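Local coordinates for beta-lactamase Mb2281c (Mycobacterium bovis, PDB 3I7J), which probably acts as a serine hydrolase of the beta-lactamase and penicillin-binding protein family, at residues H174-T178 with T179-P183. Numbering follows the deposited sequence.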
loop_
_atom_site.group_PDB
_atom_site.type_symbol
_atom_site.label_atom_id
_atom_site.label_comp_id
_atom_site.label_asym_id
_atom_site.label_seq_id
_atom_site.Cartn_x
_atom_site.Cartn_y
_atom_site.Cartn_z
ATOM N N HIS A 174 -3.537 11.947 6.861
ATOM C CA HIS A 174 -3.687 11.350 5.533
ATOM C C HIS A 174 -3.030 12.196 4.453
ATOM O O HIS A 174 -2.443 11.663 3.506
ATOM C CB HIS A 174 -5.161 11.127 5.185
ATOM C CG HIS A 174 -5.372 10.486 3.847
ATOM N ND1 HIS A 174 -5.684 11.206 2.714
ATOM C CD2 HIS A 174 -5.292 9.191 3.458
ATOM C CE1 HIS A 174 -5.789 10.384 1.685
ATOM N NE2 HIS A 174 -5.555 9.154 2.111
ATOM N N ALA A 175 -3.139 13.511 4.590
ATOM C CA ALA A 175 -2.523 14.415 3.632
ATOM C C ALA A 175 -1.009 14.220 3.720
ATOM O O ALA A 175 -0.313 14.167 2.705
ATOM C CB ALA A 175 -2.885 15.861 3.960
ATOM N N ASP A 176 -0.510 14.105 4.945
ATOM C CA ASP A 176 0.912 13.913 5.181
ATOM C C ASP A 176 1.376 12.550 4.654
ATOM O O ASP A 176 2.419 12.447 4.018
ATOM C CB ASP A 176 1.208 14.034 6.681
ATOM C CG ASP A 176 2.695 13.927 6.999
ATOM O OD1 ASP A 176 3.125 14.438 8.048
ATOM O OD2 ASP A 176 3.435 13.325 6.205
ATOM N N ALA A 177 0.588 11.513 4.920
ATOM C CA ALA A 177 0.912 10.167 4.484
ATOM C C ALA A 177 0.907 10.052 2.964
ATOM O O ALA A 177 1.572 9.186 2.406
ATOM C CB ALA A 177 -0.073 9.171 5.085
ATOM N N THR A 178 0.141 10.905 2.292
ATOM C CA THR A 178 0.085 10.865 0.833
ATOM C C THR A 178 0.991 11.911 0.186
ATOM O O THR A 178 0.854 12.223 -0.997
ATOM C CB THR A 178 -1.360 11.043 0.311
ATOM O OG1 THR A 178 -1.939 12.226 0.875
ATOM C CG2 THR A 178 -2.199 9.830 0.680
ATOM N N THR A 179 1.913 12.453 0.975
ATOM C CA THR A 179 2.871 13.437 0.481
ATOM C C THR A 179 4.242 12.778 0.471
ATOM O O THR A 179 4.572 11.995 1.369
ATOM C CB THR A 179 2.942 14.678 1.387
ATOM O OG1 THR A 179 1.680 15.347 1.370
ATOM C CG2 THR A 179 4.025 15.630 0.903
ATOM N N VAL A 180 5.042 13.098 -0.537
ATOM C CA VAL A 180 6.360 12.510 -0.628
ATOM C C VAL A 180 7.223 12.859 0.583
ATOM O O VAL A 180 7.372 14.018 0.965
ATOM C CB VAL A 180 7.080 12.921 -1.951
ATOM C CG1 VAL A 180 7.150 14.430 -2.070
ATOM C CG2 VAL A 180 8.480 12.306 -1.990
ATOM N N GLN A 181 7.761 11.810 1.190
ATOM C CA GLN A 181 8.607 11.902 2.363
ATOM C C GLN A 181 10.046 11.702 1.895
ATOM O O GLN A 181 10.331 10.744 1.176
ATOM C CB GLN A 181 8.211 10.791 3.331
ATOM C CG GLN A 181 6.734 10.804 3.721
ATOM C CD GLN A 181 6.403 11.968 4.630
ATOM O OE1 GLN A 181 7.140 12.255 5.564
ATOM N NE2 GLN A 181 5.286 12.634 4.370
ATOM N N PHE A 182 10.949 12.589 2.306
ATOM C CA PHE A 182 12.347 12.500 1.881
ATOM C C PHE A 182 12.370 12.580 0.346
ATOM O O PHE A 182 12.772 11.641 -0.335
ATOM C CB PHE A 182 12.969 11.182 2.344
ATOM C CG PHE A 182 12.931 10.976 3.832
ATOM C CD1 PHE A 182 13.857 11.609 4.670
ATOM C CD2 PHE A 182 11.964 10.148 4.401
ATOM C CE1 PHE A 182 13.820 11.419 6.060
ATOM C CE2 PHE A 182 11.909 9.947 5.782
ATOM C CZ PHE A 182 12.841 10.583 6.620
ATOM N N PRO A 183 11.921 13.713 -0.215
ATOM C CA PRO A 183 11.881 13.931 -1.664
ATOM C C PRO A 183 13.271 14.017 -2.277
ATOM O O PRO A 183 14.243 14.323 -1.586
ATOM C CB PRO A 183 11.136 15.255 -1.781
ATOM C CG PRO A 183 11.630 15.995 -0.572
ATOM C CD PRO A 183 11.485 14.927 0.499
#
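D176 and Q181 meet where helix 171-177 gives way to the loop that follows it. The two side chains cross at about a right angle, yet the carboxylate and amide planes lie only 25° apart. NE2 of Q181 approaches OD2 of D176 at 2.7 Å, but the N-H points poorly at the oxygen (122°) and the bond is weak. The same NE2 gives a straighter bond to O of T179, 3.2 Å away and above that carbonyl plane. The Q181 chain bends at chi2 (-71°), which folds its amide back toward the helix end. T179 grips the last turn of the helix through both its hydroxyl and its backbone N-H. Its OG1 sits beside its own backbone N and donates to O of A175 at 2.7 Å. Its N reaches O of D176 at 3.1 Å, a bond spanning three residues, as in a tight final turn. T178 is the first residue to leave helical geometry. Its CG2 lies 3.6 Å above one face of the H174 ring, toward the rim. OE1 of Q181 is hydrogen-bonded to NH1 of R73, in helix 72-76. H174 and A177 pack on helix 42-56, while D176 and Q181 touch L202, in the loop between strands 193-195 and 205-206.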